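Local coordinates for CDP-glucose-4,6-dehydratase (Yersinia pseudotuberculosis, PDB 1RKX), which catalyses the NAD+-dependent 4,6-dehydration of CDP-D-glucose, yielding the 4-keto-6-deoxy sugar nucleotide, at residues 20-32 with 233-245. Sequence-based numbering, arbitrary orientation.
Sequences FKGGWLSLWLQTM and QHVLEPLSGYLLL. With NAD (nicotinamide-adenine-dinucleotide), chain G.
The indole of W28 leaves helix 20-31 and settles as a knob among L236, L239, S240 and L243 of helix 236-245. L243 CD1 stands over its six-membered ring, 3.5 Å from the centroid and 14° off the normal, a CH-pi contact. L236 O lies at the edge of the same ring, 3.6 Å from W28 CZ3. With CG swung anti to the backbone N (chi1 -161°), the wide, flat ring reaches across to the partner helix, broad enough to touch all four residues at once. While L243 CD1 covers the W28 ring, the other methyl, CD2, packs against L25 CD1 and L29 CD2, a division of labour that suits a branched leucine.

W24, one turn earlier, offers a face to V235 CG1, 3.8 Å from the centroid of its five-membered ring, while its NE1 is hydrogen-bonded to G199 O. Valine suits this place because it branches at CB: CG1 can lie over W24 while CG2 faces F20 and K21, with CB 3.8 Å from F20 CZ. L239 is directed toward 20-31, and its CD2 lies close to the backbone at L25 N (3.5 Å) as well as to W24 CB.

At the cofactor end, the long chain of K21, bent at chi3, carries NZ to the edge of the Y242 ring, where it donates to Y242 OH at 2.7 Å. Its methylenes run past the NAD ribose and L239 CD1. The amides of F20 and K21 give hydrogen bonds to NAD O2A and O2N, and the partially positive helix N-terminus probably steadies the pyrophosphate.

With axes 10.3 Å apart and crossing at -56°, segment 236-245 thus packs on the dinucleotide-binding helix that follows the first strand of the Rossmann fold, as befits an extended short-chain dehydrogenase/reductase.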
loop_
_atom_site.group_PDB
_atom_site.type_symbol
_atom_site.label_atom_id
_atom_site.label_comp_id
_atom_site.label_asym_id
_atom_site.label_seq_id
_atom_site.Cartn_x
_atom_site.Cartn_y
_atom_site.Cartn_z
ATOM N N PHE C 20 9.860 29.064 19.755
ATOM C CA PHE C 20 10.049 29.702 18.455
ATOM C C PHE C 20 8.763 29.827 17.643
ATOM O O PHE C 20 8.310 30.939 17.356
ATOM C CB PHE C 20 11.112 28.927 17.663
ATOM C CG PHE C 20 11.321 29.424 16.255
ATOM C CD1 PHE C 20 11.654 30.756 16.008
ATOM C CD2 PHE C 20 11.235 28.542 15.180
ATOM C CE1 PHE C 20 11.904 31.206 14.706
ATOM C CE2 PHE C 20 11.482 28.975 13.873
ATOM C CZ PHE C 20 11.819 30.311 13.635
ATOM N N LYS C 21 8.170 28.698 17.264
ATOM C CA LYS C 21 6.941 28.734 16.478
ATOM C C LYS C 21 5.786 29.321 17.275
ATOM O O LYS C 21 4.977 30.083 16.743
ATOM C CB LYS C 21 6.562 27.331 15.996
ATOM C CG LYS C 21 7.556 26.724 15.007
ATOM C CD LYS C 21 7.155 25.317 14.595
ATOM C CE LYS C 21 5.816 25.301 13.868
ATOM N NZ LYS C 21 5.408 23.923 13.464
ATOM N N GLY C 22 5.716 28.960 18.552
ATOM C CA GLY C 22 4.655 29.451 19.410
ATOM C C GLY C 22 4.676 30.956 19.584
ATOM O O GLY C 22 3.621 31.586 19.656
ATOM N N GLY C 23 5.877 31.522 19.668
ATOM C CA GLY C 23 6.014 32.959 19.820
ATOM C C GLY C 23 5.531 33.680 18.575
ATOM O O GLY C 23 4.763 34.640 18.661
ATOM N N TRP C 24 5.971 33.229 17.405
ATOM C CA TRP C 24 5.520 33.880 16.177
ATOM C C TRP C 24 4.004 33.756 16.035
ATOM O O TRP C 24 3.336 34.714 15.649
ATOM C CB TRP C 24 6.214 33.285 14.943
ATOM C CG TRP C 24 7.594 33.842 14.704
ATOM C CD1 TRP C 24 8.783 33.252 14.998
ATOM C CD2 TRP C 24 7.910 35.117 14.129
ATOM N NE1 TRP C 24 9.830 34.078 14.640
ATOM C CE2 TRP C 24 9.318 35.230 14.104
ATOM C CE3 TRP C 24 7.136 36.177 13.633
ATOM C CZ2 TRP C 24 9.974 36.363 13.600
ATOM C CZ3 TRP C 24 7.787 37.307 13.129
ATOM C CH2 TRP C 24 9.194 37.387 13.119
ATOM N N LEU C 25 3.456 32.586 16.354
ATOM C CA LEU C 25 2.009 32.397 16.251
ATOM C C LEU C 25 1.261 33.305 17.231
ATOM O O LEU C 25 0.253 33.924 16.868
ATOM C CB LEU C 25 1.613 30.941 16.518
ATOM C CG LEU C 25 0.104 30.678 16.382
ATOM C CD1 LEU C 25 -0.345 30.962 14.952
ATOM C CD2 LEU C 25 -0.221 29.236 16.755
ATOM N N SER C 26 1.746 33.374 18.467
ATOM C CA SER C 26 1.113 34.214 19.482
ATOM C C SER C 26 1.133 35.680 19.059
ATOM O O SER C 26 0.129 36.382 19.193
ATOM C CB SER C 26 1.813 34.037 20.828
ATOM O OG SER C 26 1.610 32.718 21.313
ATOM N N LEU C 27 2.274 36.139 18.548
ATOM C CA LEU C 27 2.398 37.521 18.086
ATOM C C LEU C 27 1.422 37.774 16.942
ATOM O O LEU C 27 0.775 38.824 16.882
ATOM C CB LEU C 27 3.816 37.806 17.599
ATOM C CG LEU C 27 4.913 37.978 18.647
ATOM C CD1 LEU C 27 6.276 38.066 17.959
ATOM C CD2 LEU C 27 4.631 39.237 19.470
ATOM N N TRP C 28 1.317 36.805 16.035
ATOM C CA TRP C 28 0.424 36.920 14.884
ATOM C C TRP C 28 -1.022 37.049 15.354
ATOM O O TRP C 28 -1.757 37.931 14.905
ATOM C CB TRP C 28 0.564 35.692 13.977
ATOM C CG TRP C 28 0.057 35.904 12.566
ATOM C CD1 TRP C 28 -0.879 36.813 12.150
ATOM C CD2 TRP C 28 0.449 35.171 11.397
ATOM N NE1 TRP C 28 -1.092 36.690 10.794
ATOM C CE2 TRP C 28 -0.290 35.691 10.307
ATOM C CE3 TRP C 28 1.351 34.124 11.164
ATOM C CZ2 TRP C 28 -0.152 35.197 9.001
ATOM C CZ3 TRP C 28 1.488 33.631 9.860
ATOM C CH2 TRP C 28 0.737 34.173 8.799
ATOM N N LEU C 29 -1.423 36.165 16.264
ATOM C CA LEU C 29 -2.775 36.175 16.813
ATOM C C LEU C 29 -3.051 37.511 17.507
ATOM O O LEU C 29 -4.127 38.090 17.346
ATOM C CB LEU C 29 -2.946 35.022 17.812
ATOM C CG LEU C 29 -2.975 33.613 17.205
ATOM C CD1 LEU C 29 -2.840 32.555 18.299
ATOM C CD2 LEU C 29 -4.279 33.430 16.435
ATOM N N GLN C 30 -2.080 37.992 18.279
ATOM C CA GLN C 30 -2.235 39.269 18.976
ATOM C C GLN C 30 -2.486 40.408 17.988
ATOM O O GLN C 30 -3.398 41.215 18.182
ATOM C CB GLN C 30 -0.995 39.581 19.814
ATOM C CG GLN C 30 -0.765 38.611 20.966
ATOM C CD GLN C 30 0.545 38.855 21.689
ATOM O OE1 GLN C 30 1.082 37.952 22.345
ATOM N NE2 GLN C 30 1.066 40.072 21.585
ATOM N N THR C 31 -1.685 40.474 16.925
ATOM C CA THR C 31 -1.848 41.538 15.939
ATOM C C THR C 31 -3.214 41.510 15.263
ATOM O O THR C 31 -3.692 42.542 14.799
ATOM C CB THR C 31 -0.763 41.486 14.840
ATOM O OG1 THR C 31 -0.960 40.336 14.015
ATOM C CG2 THR C 31 0.611 41.423 15.462
ATOM N N MET C 32 -3.844 40.340 15.210
ATOM C CA MET C 32 -5.154 40.232 14.580
ATOM C C MET C 32 -6.303 40.452 15.562
ATOM O O MET C 32 -7.465 40.242 15.224
ATOM C CB MET C 32 -5.298 38.880 13.875
ATOM C CG MET C 32 -4.324 38.709 12.713
ATOM S SD MET C 32 -4.701 37.313 11.638
ATOM C CE MET C 32 -4.323 35.928 12.745
ATOM N N GLN C 233 11.617 26.314 5.150
ATOM C CA GLN C 233 10.497 27.233 4.975
ATOM C C GLN C 233 10.470 28.236 6.119
ATOM O O GLN C 233 10.785 27.900 7.265
ATOM C CB GLN C 233 9.172 26.471 4.928
ATOM C CG GLN C 233 8.914 25.590 6.144
ATOM C CD GLN C 233 7.633 24.789 6.028
ATOM O OE1 GLN C 233 7.433 23.807 6.752
ATOM N NE2 GLN C 233 6.751 25.209 5.123
ATOM N N HIS C 234 10.102 29.472 5.806
ATOM C CA HIS C 234 10.030 30.501 6.830
ATOM C C HIS C 234 8.928 30.081 7.794
ATOM O O HIS C 234 7.900 29.531 7.381
ATOM C CB HIS C 234 9.713 31.857 6.196
ATOM C CG HIS C 234 9.847 33.011 7.140
ATOM N ND1 HIS C 234 8.893 33.314 8.088
ATOM C CD2 HIS C 234 10.833 33.926 7.292
ATOM C CE1 HIS C 234 9.285 34.369 8.782
ATOM N NE2 HIS C 234 10.459 34.759 8.320
ATOM N N VAL C 235 9.149 30.339 9.077
ATOM C CA VAL C 235 8.198 29.967 10.114
ATOM C C VAL C 235 6.766 30.440 9.848
ATOM O O VAL C 235 5.808 29.770 10.225
ATOM C CB VAL C 235 8.677 30.478 11.504
ATOM C CG1 VAL C 235 8.823 31.997 11.494
ATOM C CG2 VAL C 235 7.706 30.023 12.589
ATOM N N LEU C 236 6.608 31.581 9.186
ATOM C CA LEU C 236 5.266 32.077 8.911
ATOM C C LEU C 236 4.500 31.253 7.867
ATOM O O LEU C 236 3.273 31.308 7.814
ATOM C CB LEU C 236 5.327 33.544 8.478
ATOM C CG LEU C 236 5.912 34.510 9.516
ATOM C CD1 LEU C 236 5.942 35.921 8.945
ATOM C CD2 LEU C 236 5.078 34.464 10.802
ATOM N N GLU C 237 5.214 30.484 7.047
ATOM C CA GLU C 237 4.564 29.668 6.020
ATOM C C GLU C 237 3.653 28.598 6.635
ATOM O O GLU C 237 2.454 28.578 6.366
ATOM C CB GLU C 237 5.621 29.034 5.107
ATOM C CG GLU C 237 6.538 30.066 4.429
ATOM C CD GLU C 237 6.018 30.569 3.084
ATOM O OE1 GLU C 237 4.800 30.837 2.950
ATOM O OE2 GLU C 237 6.839 30.712 2.153
ATOM N N PRO C 238 4.202 27.686 7.456
ATOM C CA PRO C 238 3.289 26.694 8.025
ATOM C C PRO C 238 2.270 27.338 8.964
ATOM O O PRO C 238 1.120 26.909 9.021
ATOM C CB PRO C 238 4.226 25.725 8.751
ATOM C CG PRO C 238 5.419 26.585 9.094
ATOM C CD PRO C 238 5.597 27.388 7.825
ATOM N N LEU C 239 2.689 28.372 9.689
ATOM C CA LEU C 239 1.776 29.045 10.610
ATOM C C LEU C 239 0.566 29.609 9.864
ATOM O O LEU C 239 -0.556 29.568 10.370
ATOM C CB LEU C 239 2.503 30.157 11.375
ATOM C CG LEU C 239 3.116 29.743 12.722
ATOM C CD1 LEU C 239 4.005 28.522 12.547
ATOM C CD2 LEU C 239 3.895 30.908 13.314
ATOM N N SER C 240 0.783 30.129 8.658
ATOM C CA SER C 240 -0.338 30.661 7.889
ATOM C C SER C 240 -1.295 29.512 7.607
ATOM O O SER C 240 -2.509 29.691 7.614
ATOM C CB SER C 240 0.138 31.304 6.578
ATOM O OG SER C 240 0.727 30.364 5.692
ATOM N N GLY C 241 -0.740 28.323 7.380
ATOM C CA GLY C 241 -1.573 27.160 7.125
ATOM C C GLY C 241 -2.355 26.763 8.365
ATOM O O GLY C 241 -3.528 26.406 8.274
ATOM N N TYR C 242 -1.707 26.824 9.527
ATOM C CA TYR C 242 -2.361 26.482 10.796
ATOM C C TYR C 242 -3.545 27.422 11.045
ATOM O O TYR C 242 -4.610 26.994 11.476
ATOM C CB TYR C 242 -1.386 26.622 11.973
ATOM C CG TYR C 242 -0.151 25.740 11.932
ATOM C CD1 TYR C 242 0.846 25.877 12.899
ATOM C CD2 TYR C 242 0.034 24.792 10.923
ATOM C CE1 TYR C 242 1.999 25.096 12.865
ATOM C CE2 TYR C 242 1.196 24.004 10.878
ATOM C CZ TYR C 242 2.169 24.164 11.847
ATOM O OH TYR C 242 3.322 23.413 11.793
ATOM N N LEU C 243 -3.339 28.710 10.782
ATOM C CA LEU C 243 -4.386 29.713 10.989
ATOM C C LEU C 243 -5.547 29.486 10.031
ATOM O O LEU C 243 -6.710 29.531 10.432
ATOM C CB LEU C 243 -3.817 31.125 10.803
ATOM C CG LEU C 243 -2.798 31.604 11.846
ATOM C CD1 LEU C 243 -2.095 32.860 11.346
ATOM C CD2 LEU C 243 -3.497 31.866 13.175
ATOM N N LEU C 244 -5.228 29.236 8.763
ATOM C CA LEU C 244 -6.249 28.985 7.753
ATOM C C LEU C 244 -7.075 27.765 8.140
ATOM O O LEU C 244 -8.303 27.772 8.039
ATOM C CB LEU C 244 -5.586 28.751 6.392
ATOM C CG LEU C 244 -6.513 28.441 5.218
ATOM C CD1 LEU C 244 -7.457 29.623 4.982
ATOM C CD2 LEU C 244 -5.675 28.168 3.974
ATOM N N LEU C 245 -6.397 26.711 8.580
ATOM C CA LEU C 245 -7.077 25.491 8.993
ATOM C C LEU C 245 -7.972 25.745 10.205
ATOM O O LEU C 245 -9.100 25.259 10.257
ATOM C CB LEU C 245 -6.055 24.402 9.341
ATOM C CG LEU C 245 -6.618 23.094 9.909
ATOM C CD1 LEU C 245 -7.550 22.442 8.903
ATOM C CD2 LEU C 245 -5.465 22.157 10.262
HETATM P PA NAD G . 10.790 25.363 20.795
HETATM O O1A NAD G . 11.691 24.538 21.629
HETATM O O2A NAD G . 11.245 26.739 20.463
HETATM O O5B NAD G . 9.337 25.476 21.473
HETATM C C5B NAD G . 8.851 24.372 22.273
HETATM C C4B NAD G . 7.796 24.846 23.275
HETATM O O4B NAD G . 7.463 23.627 23.978
HETATM C C3B NAD G . 8.356 25.795 24.324
HETATM O O3B NAD G . 7.450 26.914 24.407
HETATM C C2B NAD G . 8.402 24.928 25.568
HETATM O O2B NAD G . 8.318 25.688 26.806
HETATM C C1B NAD G . 7.258 23.979 25.320
HETATM N N9A NAD G . 7.340 22.779 26.138
HETATM C C8A NAD G . 8.227 21.742 26.025
HETATM N N7A NAD G . 8.051 20.790 26.938
HETATM C C5A NAD G . 6.984 21.245 27.688
HETATM C C6A NAD G . 6.320 20.692 28.805
HETATM N N6A NAD G . 6.606 19.550 29.396
HETATM N N1A NAD G . 5.276 21.404 29.336
HETATM C C2A NAD G . 4.952 22.600 28.746
HETATM N N3A NAD G . 5.494 23.209 27.713
HETATM C C4A NAD G . 6.525 22.472 27.214
HETATM O O3 NAD G . 10.472 24.566 19.491
HETATM P PN NAD G . 9.574 24.962 18.182
HETATM O O1N NAD G . 10.535 24.979 17.075
HETATM O O2N NAD G . 8.939 26.281 18.433
HETATM O O5D NAD G . 8.596 23.726 18.043
HETATM C C5D NAD G . 7.194 23.987 18.174
HETATM C C4D NAD G . 6.406 22.715 17.931
HETATM O O4D NAD G . 6.645 22.390 16.521
HETATM C C3D NAD G . 6.800 21.446 18.686
HETATM O O3D NAD G . 5.621 20.631 18.842
HETATM C C2D NAD G . 7.794 20.800 17.731
HETATM O O2D NAD G . 7.920 19.395 18.009
HETATM C C1D NAD G . 7.135 21.074 16.405
HETATM N N1N NAD G . 8.069 20.964 15.291
HETATM C C2N NAD G . 9.023 21.955 14.999
HETATM C C3N NAD G . 9.904 21.846 13.794
HETATM C C7N NAD G . 10.839 22.955 13.529
HETATM O O7N NAD G . 11.545 22.857 12.513
HETATM N N7N NAD G . 10.952 24.040 14.323
HETATM C C4N NAD G . 9.860 20.575 12.975
HETATM C C5N NAD G . 8.811 19.617 13.440
HETATM C C6N NAD G . 8.010 19.796 14.470
#